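Aminoglycoside N(3)-acetyltransferase, AAC(3)-IVa (Escherichia coli, PDB 6MN3) transfers an acetyl group from acetyl-CoA to the 3-amino group of 2-deoxystreptamine antibiotics, probably conferring resistance to drugs such as gentamicin and apramycin. Local coordinates at residues H136-V147 and A216-V227; V21-H30 and A53-P63. All coordinates share one frame; numbering follows the deposited sequence.

In the fold
Contacts 1 and 2 are two neighbouring joints of one mixed beta sheet, with centres about 11 Å apart. Contact 2 comes first along the chain and closes before contact 1 opens. It makes the parallel pair of strands 26-31 and 59-63, while contact 1 makes the antiparallel pair of strands 141-145 and 216-222. The joints meet where strand 26-31 lies beside strand 141-145, and the backbone pairing there probably includes a bond from Leu145 N to His30 O (2.7 Å). Four consecutive sheet strands, drawn from the first quarter to the last third of the sequence, are thereby tied into the core of the acetyltransferase fold, away from the zinc site.

Contact 1: residues H136-V147 and A216-V227; sequences HELDGQVLLLGV and AFARLIRSRDIV
Arg224 folds back over His136 and grips the end of helix 131-137. Its CD lies over one face of the His136 ring, 3.9 Å from the centroid. Arg224 NE donates to His136 O (2.9 Å). Arg224 NH2 donates to Glu137 O (3.3 Å) from above that carbonyl's plane. Asp139 N reaches His136 O from the opposite face to Arg224 NE, within the Schellman motif that ends the helix. The Asp139 carboxylate serves two arginines differently: OD1 forms a salt bridge with Arg222 NH1 (2.6 Å), the flat groups 80° apart, yet the carboxylate stacks nearly parallel over the Arg224 guanidinium, a long, purely electrostatic pairing. One water joins Asp139 OD1, Gly140 O and Arg224 N.

Further along, strands 141-145 and 216-222 pair antiparallel through bonds such as Val142 N to Ile221 O (2.8 Å). Val142 meets Ile226 CD1 through CB (3.7 Å) and through CG2, the branch that chi1 of 178° leaves beside the backbone N. Leu143, Leu145, Ala218 and Leu220 line the other face, where Leu19 of helix 9-19 packs on all but Leu145. Asp225 also pairs with Arg222. Between two guanidinium groups, Asp139 probably stays a carboxylate, and the network joins helix end to helix start by charge and backbone bonds.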
loop_
_atom_site.group_PDB
_atom_site.type_symbol
_atom_site.label_atom_id
_atom_site.label_comp_id
_atom_site.label_asym_id
_atom_site.label_seq_id
_atom_site.Cartn_x
_atom_site.Cartn_y
_atom_site.Cartn_z
ATOM N N HIS A 136 5.936 8.887 -2.471
ATOM C CA HIS A 136 5.905 9.412 -3.831
ATOM C C HIS A 136 6.904 10.548 -4.012
ATOM O O HIS A 136 7.585 10.627 -5.042
ATOM C CB HIS A 136 4.488 9.876 -4.172
ATOM C CG HIS A 136 4.369 10.541 -5.508
ATOM N ND1 HIS A 136 4.471 11.906 -5.671
ATOM C CD2 HIS A 136 4.147 10.030 -6.742
ATOM C CE1 HIS A 136 4.322 12.207 -6.949
ATOM N NE2 HIS A 136 4.124 11.088 -7.619
ATOM N N GLU A 137 7.017 11.433 -3.021
ATOM C CA GLU A 137 7.943 12.552 -3.145
ATOM C C GLU A 137 9.397 12.124 -2.986
ATOM O O GLU A 137 10.295 12.864 -3.399
ATOM C CB GLU A 137 7.587 13.644 -2.131
ATOM C CG GLU A 137 8.458 13.682 -0.888
ATOM C CD GLU A 137 8.129 14.860 0.014
ATOM O OE1 GLU A 137 7.707 15.914 -0.510
ATOM O OE2 GLU A 137 8.290 14.732 1.246
ATOM N N LEU A 138 9.649 10.948 -2.412
ATOM C CA LEU A 138 10.998 10.414 -2.291
ATOM C C LEU A 138 11.342 9.441 -3.414
ATOM O O LEU A 138 12.329 8.707 -3.303
ATOM C CB LEU A 138 11.178 9.737 -0.930
ATOM C CG LEU A 138 11.376 10.689 0.252
ATOM C CD1 LEU A 138 10.780 10.108 1.519
ATOM C CD2 LEU A 138 12.849 11.006 0.451
ATOM N N ASP A 139 10.545 9.421 -4.485
ATOM C CA ASP A 139 10.794 8.578 -5.657
ATOM C C ASP A 139 10.803 7.095 -5.292
ATOM O O ASP A 139 11.600 6.310 -5.810
ATOM C CB ASP A 139 12.095 8.976 -6.359
ATOM C CG ASP A 139 12.081 8.647 -7.837
ATOM O OD1 ASP A 139 10.992 8.344 -8.368
ATOM O OD2 ASP A 139 13.157 8.693 -8.470
ATOM N N GLY A 140 9.898 6.704 -4.405
ATOM C CA GLY A 140 9.865 5.335 -3.939
ATOM C C GLY A 140 9.343 4.363 -4.980
ATOM O O GLY A 140 8.772 4.727 -6.010
ATOM N N GLN A 141 9.563 3.083 -4.693
ATOM C CA GLN A 141 9.029 1.985 -5.480
ATOM C C GLN A 141 7.888 1.324 -4.718
ATOM O O GLN A 141 7.908 1.241 -3.486
ATOM C CB GLN A 141 10.109 0.944 -5.789
ATOM C CG GLN A 141 11.144 1.381 -6.808
ATOM C CD GLN A 141 12.217 0.329 -7.021
ATOM O OE1 GLN A 141 12.923 -0.052 -6.087
ATOM N NE2 GLN A 141 12.339 -0.152 -8.253
ATOM N N VAL A 142 6.890 0.856 -5.460
ATOM C CA VAL A 142 5.743 0.158 -4.889
ATOM C C VAL A 142 5.812 -1.294 -5.335
ATOM O O VAL A 142 5.818 -1.585 -6.539
ATOM C CB VAL A 142 4.413 0.803 -5.306
ATOM C CG1 VAL A 142 3.246 0.024 -4.721
ATOM C CG2 VAL A 142 4.364 2.255 -4.854
ATOM N N LEU A 143 5.868 -2.200 -4.369
ATOM C CA LEU A 143 5.960 -3.630 -4.630
ATOM C C LEU A 143 4.617 -4.262 -4.291
ATOM O O LEU A 143 4.194 -4.252 -3.130
ATOM C CB LEU A 143 7.088 -4.258 -3.816
ATOM C CG LEU A 143 7.204 -5.780 -3.905
ATOM C CD1 LEU A 143 7.366 -6.213 -5.352
ATOM C CD2 LEU A 143 8.362 -6.286 -3.053
ATOM N N LEU A 144 3.944 -4.795 -5.306
ATOM C CA LEU A 144 2.715 -5.556 -5.117
ATOM C C LEU A 144 3.096 -7.028 -5.019
ATOM O O LEU A 144 3.460 -7.651 -6.021
ATOM C CB LEU A 144 1.739 -5.305 -6.262
ATOM C CG LEU A 144 1.332 -3.849 -6.500
ATOM C CD1 LEU A 144 0.167 -3.778 -7.474
ATOM C CD2 LEU A 144 0.977 -3.163 -5.189
ATOM N N LEU A 145 3.018 -7.579 -3.813
ATOM C CA LEU A 145 3.561 -8.897 -3.498
ATOM C C LEU A 145 2.406 -9.876 -3.299
ATOM O O LEU A 145 1.862 -10.006 -2.202
ATOM C CB LEU A 145 4.450 -8.815 -2.261
ATOM C CG LEU A 145 5.361 -10.008 -1.997
ATOM C CD1 LEU A 145 6.012 -10.444 -3.290
ATOM C CD2 LEU A 145 6.407 -9.650 -0.956
ATOM N N GLY A 146 2.042 -10.576 -4.370
ATOM C CA GLY A 146 0.948 -11.521 -4.293
ATOM C C GLY A 146 -0.420 -10.894 -4.181
ATOM O O GLY A 146 -1.371 -11.570 -3.778
ATOM N N VAL A 147 -0.545 -9.608 -4.514
ATOM C CA VAL A 147 -1.824 -8.912 -4.538
ATOM C C VAL A 147 -1.908 -8.114 -5.832
ATOM O O VAL A 147 -0.898 -7.808 -6.468
ATOM C CB VAL A 147 -2.021 -7.979 -3.321
ATOM C CG1 VAL A 147 -2.020 -8.772 -2.025
ATOM C CG2 VAL A 147 -0.950 -6.896 -3.296
ATOM N N ALA A 216 4.951 -16.135 -5.273
ATOM C CA ALA A 216 3.984 -15.098 -5.593
ATOM C C ALA A 216 4.307 -14.413 -6.912
ATOM O O ALA A 216 5.475 -14.207 -7.255
ATOM C CB ALA A 216 3.932 -14.053 -4.479
ATOM N N PHE A 217 3.256 -14.075 -7.651
ATOM C CA PHE A 217 3.363 -13.125 -8.748
ATOM C C PHE A 217 3.582 -11.733 -8.165
ATOM O O PHE A 217 2.734 -11.224 -7.424
ATOM C CB PHE A 217 2.092 -13.180 -9.598
ATOM C CG PHE A 217 2.080 -12.222 -10.755
ATOM C CD1 PHE A 217 1.135 -11.212 -10.825
ATOM C CD2 PHE A 217 3.000 -12.342 -11.784
ATOM C CE1 PHE A 217 1.116 -10.331 -11.891
ATOM C CE2 PHE A 217 2.984 -11.465 -12.854
ATOM C CZ PHE A 217 2.041 -10.459 -12.906
ATOM N N ALA A 218 4.724 -11.126 -8.468
ATOM C CA ALA A 218 5.091 -9.837 -7.902
ATOM C C ALA A 218 5.108 -8.769 -8.984
ATOM O O ALA A 218 5.533 -9.022 -10.115
ATOM C CB ALA A 218 6.457 -9.901 -7.217
ATOM N N ARG A 219 4.645 -7.573 -8.628
ATOM C CA ARG A 219 4.623 -6.437 -9.536
ATOM C C ARG A 219 5.315 -5.263 -8.868
ATOM O O ARG A 219 5.059 -4.974 -7.695
ATOM C CB ARG A 219 3.189 -6.068 -9.927
ATOM C CG ARG A 219 2.651 -6.907 -11.071
ATOM C CD ARG A 219 1.157 -6.739 -11.237
ATOM N NE ARG A 219 0.405 -7.529 -10.271
ATOM C CZ ARG A 219 -0.839 -7.955 -10.464
ATOM N NH1 ARG A 219 -1.470 -7.670 -11.595
ATOM N NH2 ARG A 219 -1.448 -8.669 -9.530
ATOM N N LEU A 220 6.190 -4.592 -9.613
ATOM C CA LEU A 220 7.003 -3.504 -9.085
ATOM C C LEU A 220 6.882 -2.302 -10.007
ATOM O O LEU A 220 7.221 -2.390 -11.191
ATOM C CB LEU A 220 8.463 -3.936 -8.947
ATOM C CG LEU A 220 9.445 -2.866 -8.474
ATOM C CD1 LEU A 220 9.154 -2.466 -7.038
ATOM C CD2 LEU A 220 10.861 -3.374 -8.620
ATOM N N ILE A 221 6.397 -1.185 -9.466
ATOM C CA ILE A 221 6.166 0.039 -10.226
ATOM C C ILE A 221 6.696 1.216 -9.422
ATOM O O ILE A 221 6.531 1.266 -8.198
ATOM C CB ILE A 221 4.670 0.255 -10.550
ATOM C CG1 ILE A 221 3.982 -1.057 -10.941
ATOM C CG2 ILE A 221 4.507 1.289 -11.648
ATOM C CD1 ILE A 221 3.205 -1.706 -9.807
ATOM N N ARG A 222 7.330 2.165 -10.110
ATOM C CA ARG A 222 7.722 3.409 -9.463
ATOM C C ARG A 222 6.483 4.176 -9.018
ATOM O O ARG A 222 5.513 4.301 -9.772
ATOM C CB ARG A 222 8.556 4.262 -10.413
ATOM C CG ARG A 222 10.031 3.902 -10.447
ATOM C CD ARG A 222 10.734 4.597 -11.603
ATOM N NE ARG A 222 10.213 5.942 -11.832
ATOM C CZ ARG A 222 10.704 7.039 -11.265
ATOM N NH1 ARG A 222 11.735 6.952 -10.435
ATOM N NH2 ARG A 222 10.166 8.221 -11.529
ATOM N N SER A 223 6.517 4.685 -7.783
ATOM C CA SER A 223 5.375 5.424 -7.256
ATOM C C SER A 223 5.007 6.600 -8.154
ATOM O O SER A 223 3.822 6.890 -8.355
ATOM C CB SER A 223 5.671 5.908 -5.838
ATOM O OG SER A 223 4.663 6.794 -5.384
ATOM N N ARG A 224 6.009 7.287 -8.706
ATOM C CA ARG A 224 5.728 8.408 -9.598
ATOM C C ARG A 224 5.034 7.950 -10.875
ATOM O O ARG A 224 4.189 8.676 -11.414
ATOM C CB ARG A 224 7.020 9.155 -9.931
ATOM C CG ARG A 224 7.732 9.730 -8.718
ATOM C CD ARG A 224 7.535 11.231 -8.614
ATOM N NE ARG A 224 8.341 11.818 -7.547
ATOM C CZ ARG A 224 9.612 12.187 -7.685
ATOM N NH1 ARG A 224 10.229 12.032 -8.848
ATOM N NH2 ARG A 224 10.265 12.712 -6.658
ATOM N N ASP A 225 5.368 6.757 -11.373
ATOM C CA ASP A 225 4.690 6.245 -12.558
ATOM C C ASP A 225 3.243 5.875 -12.256
ATOM O O ASP A 225 2.368 6.052 -13.110
ATOM C CB ASP A 225 5.447 5.041 -13.118
ATOM C CG ASP A 225 6.737 5.435 -13.808
ATOM O OD1 ASP A 225 6.829 6.586 -14.289
ATOM O OD2 ASP A 225 7.660 4.594 -13.874
ATOM N N ILE A 226 2.974 5.364 -11.053
ATOM C CA ILE A 226 1.602 5.035 -10.668
ATOM C C ILE A 226 0.743 6.293 -10.654
ATOM O O ILE A 226 -0.381 6.307 -11.169
ATOM C CB ILE A 226 1.584 4.332 -9.300
ATOM C CG1 ILE A 226 2.300 2.987 -9.375
ATOM C CG2 ILE A 226 0.155 4.148 -8.811
ATOM C CD1 ILE A 226 2.512 2.346 -8.031
ATOM N N VAL A 227 1.262 7.368 -10.061
ATOM C CA VAL A 227 0.487 8.598 -9.935
ATOM C C VAL A 227 0.322 9.269 -11.294
ATOM O O VAL A 227 -0.782 9.674 -11.673
ATOM C CB VAL A 227 1.146 9.539 -8.911
ATOM C CG1 VAL A 227 0.575 10.944 -9.025
ATOM C CG2 VAL A 227 0.953 8.995 -7.505
HETATM O O HOH W 1 3.918 11.675 -10.468
HETATM O O HOH W 2 8.612 6.831 -7.751
HETATM O O HOH W 3 1.044 -8.959 -7.860
#

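Contact 2: residues V21-H30 and A53-P63; sequences VTPGGVLLVH and ALGPGGTLVMP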
loop_
_atom_site.group_PDB
_atom_site.type_symbol
_atom_site.label_atom_id
_atom_site.label_comp_id
_atom_site.label_asym_id
_atom_site.label_seq_id
_atom_site.Cartn_x
_atom_site.Cartn_y
_atom_site.Cartn_z
ATOM N N VAL A 21 14.064 -4.168 -7.547
ATOM C CA VAL A 21 14.103 -3.370 -6.325
ATOM C C VAL A 21 15.418 -2.606 -6.259
ATOM O O VAL A 21 16.492 -3.161 -6.523
ATOM C CB VAL A 21 13.908 -4.268 -5.095
ATOM C CG1 VAL A 21 14.126 -3.479 -3.813
ATOM C CG2 VAL A 21 12.522 -4.881 -5.107
ATOM N N THR A 22 15.338 -1.320 -5.922
ATOM C CA THR A 22 16.510 -0.456 -5.913
ATOM C C THR A 22 17.169 -0.495 -4.540
ATOM O O THR A 22 16.548 -0.060 -3.556
ATOM C CB THR A 22 16.123 0.973 -6.267
ATOM O OG1 THR A 22 15.393 0.979 -7.498
ATOM C CG2 THR A 22 17.366 1.846 -6.413
ATOM N N PRO A 23 18.392 -1.007 -4.414
ATOM C CA PRO A 23 19.093 -0.919 -3.128
ATOM C C PRO A 23 19.293 0.536 -2.727
ATOM O O PRO A 23 19.583 1.395 -3.562
ATOM C CB PRO A 23 20.429 -1.620 -3.399
ATOM C CG PRO A 23 20.185 -2.470 -4.605
ATOM C CD PRO A 23 19.185 -1.718 -5.430
ATOM N N GLY A 24 19.123 0.807 -1.437
ATOM C CA GLY A 24 19.224 2.156 -0.928
ATOM C C GLY A 24 18.016 3.031 -1.175
ATOM O O GLY A 24 18.023 4.196 -0.763
ATOM N N GLY A 25 16.976 2.514 -1.827
ATOM C CA GLY A 25 15.797 3.291 -2.135
ATOM C C GLY A 25 14.709 3.135 -1.090
ATOM O O GLY A 25 14.878 2.492 -0.053
ATOM N N VAL A 26 13.568 3.752 -1.379
ATOM C CA VAL A 26 12.370 3.621 -0.562
ATOM C C VAL A 26 11.434 2.649 -1.262
ATOM O O VAL A 26 11.181 2.780 -2.465
ATOM C CB VAL A 26 11.694 4.984 -0.339
ATOM C CG1 VAL A 26 10.381 4.812 0.401
ATOM C CG2 VAL A 26 12.622 5.907 0.430
ATOM N N LEU A 27 10.927 1.667 -0.517
ATOM C CA LEU A 27 10.106 0.600 -1.082
ATOM C C LEU A 27 8.866 0.409 -0.220
ATOM O O LEU A 27 8.966 -0.004 0.941
ATOM C CB LEU A 27 10.901 -0.702 -1.185
ATOM C CG LEU A 27 10.171 -1.900 -1.794
ATOM C CD1 LEU A 27 9.860 -1.657 -3.263
ATOM C CD2 LEU A 27 10.989 -3.166 -1.620
ATOM N N LEU A 28 7.698 0.708 -0.788
ATOM C CA LEU A 28 6.415 0.463 -0.141
ATOM C C LEU A 28 5.882 -0.880 -0.625
ATOM O O LEU A 28 5.728 -1.090 -1.833
ATOM C CB LEU A 28 5.419 1.579 -0.443
ATOM C CG LEU A 28 3.975 1.295 -0.026
ATOM C CD1 LEU A 28 3.868 1.175 1.488
ATOM C CD2 LEU A 28 3.032 2.370 -0.556
ATOM N N VAL A 29 5.599 -1.781 0.311
ATOM C CA VAL A 29 5.273 -3.164 -0.009
ATOM C C VAL A 29 3.869 -3.475 0.487
ATOM O O VAL A 29 3.597 -3.401 1.693
ATOM C CB VAL A 29 6.289 -4.142 0.598
ATOM C CG1 VAL A 29 5.856 -5.578 0.344
ATOM C CG2 VAL A 29 7.670 -3.886 0.025
ATOM N N HIS A 30 2.982 -3.812 -0.445
ATOM C CA HIS A 30 1.705 -4.440 -0.143
ATOM C C HIS A 30 1.843 -5.931 -0.419
ATOM O O HIS A 30 2.240 -6.326 -1.520
ATOM C CB HIS A 30 0.582 -3.844 -0.988
ATOM C CG HIS A 30 0.641 -2.351 -1.111
ATOM N ND1 HIS A 30 0.026 -1.506 -0.214
ATOM C CD2 HIS A 30 1.230 -1.556 -2.035
ATOM C CE1 HIS A 30 0.240 -0.253 -0.575
ATOM N NE2 HIS A 30 0.968 -0.256 -1.677
ATOM N N ALA A 53 17.681 -6.737 0.583
ATOM C CA ALA A 53 17.682 -6.224 -0.782
ATOM C C ALA A 53 17.781 -4.703 -0.799
ATOM O O ALA A 53 18.412 -4.125 -1.692
ATOM C CB ALA A 53 16.426 -6.685 -1.517
ATOM N N LEU A 54 17.170 -4.036 0.186
ATOM C CA LEU A 54 17.262 -2.582 0.261
ATOM C C LEU A 54 18.628 -2.129 0.755
ATOM O O LEU A 54 19.120 -1.078 0.331
ATOM C CB LEU A 54 16.169 -2.034 1.173
ATOM C CG LEU A 54 14.744 -2.088 0.631
ATOM C CD1 LEU A 54 13.779 -1.650 1.707
ATOM C CD2 LEU A 54 14.609 -1.211 -0.600
ATOM N N GLY A 55 19.251 -2.898 1.645
ATOM C CA GLY A 55 20.530 -2.531 2.200
ATOM C C GLY A 55 20.398 -1.517 3.318
ATOM O O GLY A 55 19.304 -1.030 3.622
ATOM N N PRO A 56 21.522 -1.178 3.950
ATOM C CA PRO A 56 21.474 -0.242 5.088
ATOM C C PRO A 56 20.973 1.144 4.722
ATOM O O PRO A 56 20.483 1.860 5.604
ATOM C CB PRO A 56 22.931 -0.197 5.569
ATOM C CG PRO A 56 23.564 -1.438 5.010
ATOM C CD PRO A 56 22.881 -1.683 3.704
ATOM N N GLY A 57 21.080 1.549 3.461
ATOM C CA GLY A 57 20.617 2.859 3.057
ATOM C C GLY A 57 19.149 2.883 2.687
ATOM O O GLY A 57 18.529 3.950 2.653
ATOM N N GLY A 58 18.577 1.710 2.416
ATOM C CA GLY A 58 17.197 1.644 1.992
ATOM C C GLY A 58 16.214 1.736 3.144
ATOM O O GLY A 58 16.534 1.471 4.301
ATOM N N THR A 59 14.986 2.122 2.808
ATOM C CA THR A 59 13.910 2.239 3.781
ATOM C C THR A 59 12.713 1.434 3.301
ATOM O O THR A 59 12.261 1.606 2.164
ATOM C CB THR A 59 13.516 3.700 4.001
ATOM O OG1 THR A 59 14.651 4.427 4.485
ATOM C CG2 THR A 59 12.386 3.796 5.017
ATOM N N LEU A 60 12.211 0.558 4.165
ATOM C CA LEU A 60 11.090 -0.320 3.854
ATOM C C LEU A 60 9.826 0.218 4.507
ATOM O O LEU A 60 9.821 0.510 5.706
ATOM C CB LEU A 60 11.371 -1.742 4.343
ATOM C CG LEU A 60 10.218 -2.740 4.287
ATOM C CD1 LEU A 60 9.795 -2.981 2.846
ATOM C CD2 LEU A 60 10.625 -4.042 4.963
ATOM N N VAL A 61 8.758 0.348 3.721
ATOM C CA VAL A 61 7.496 0.901 4.196
ATOM C C VAL A 61 6.378 -0.091 3.907
ATOM O O VAL A 61 6.353 -0.723 2.847
ATOM C CB VAL A 61 7.186 2.267 3.549
ATOM C CG1 VAL A 61 6.067 2.961 4.304
ATOM C CG2 VAL A 61 8.432 3.140 3.514
ATOM N N MET A 62 5.451 -0.220 4.852
ATOM C CA MET A 62 4.297 -1.095 4.721
ATOM C C MET A 62 3.071 -0.419 5.313
ATOM O O MET A 62 3.185 0.355 6.270
ATOM C CB MET A 62 4.512 -2.440 5.429
ATOM C CG MET A 62 5.591 -3.303 4.824
ATOM S SD MET A 62 5.630 -4.906 5.631
ATOM C CE MET A 62 7.264 -5.475 5.174
ATOM N N PRO A 63 1.889 -0.693 4.765
ATOM C CA PRO A 63 0.660 -0.236 5.421
ATOM C C PRO A 63 0.520 -0.891 6.786
ATOM O O PRO A 63 1.003 -2.002 7.018
ATOM C CB PRO A 63 -0.447 -0.687 4.461
ATOM C CG PRO A 63 0.162 -1.801 3.676
ATOM C CD PRO A 63 1.612 -1.449 3.532
#
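Leu54, the last residue of helix 42-54, points its CD2 methyl into the bend of 21-30, meeting Val21 CG1 (4.0 Å) at about a right angle and also touching Leu27 CB (3.8 Å). Its carbonyl works as well: Gly24 N donates to Leu54 O (2.6 Å), in the carbonyl plane, tying the type II turn Thr22-Gly25 to the helix end.

Beyond the turn the two strands run parallel, their short axes 29° apart, and each face has its own packing. On the face of Leu27 and Leu60, Val29 CG2 comes obliquely against Leu60 CD1 (3.6 Å). On the reverse, Val26 CG1 slants against Val61 CG2 (4.0 Å). With CG of Leu28 anti to the backbone N (169°), its CD1 reaches over Val61 O (3.4 Å) and touches both Val61 CG1 and Pro63 CD. The Pro63 ring also lies near Val29 O through CD (3.3 Å). Backbone bonds such as Val61 N to Leu27 O (2.8 Å) fix this register.

The link between the strands passes through helix 42-54, making a beta-alpha-beta crossover. Phe106 of strand 106-109 packs on Leu28, Val61 and Pro63, whereas Phe91 of helix 86-91 packs on Leu60 and Met62. Strand 141-145 flanks strand 26-31 and strand 106-109 flanks strand 59-63 on its far side, so the pair sits inside the sheet.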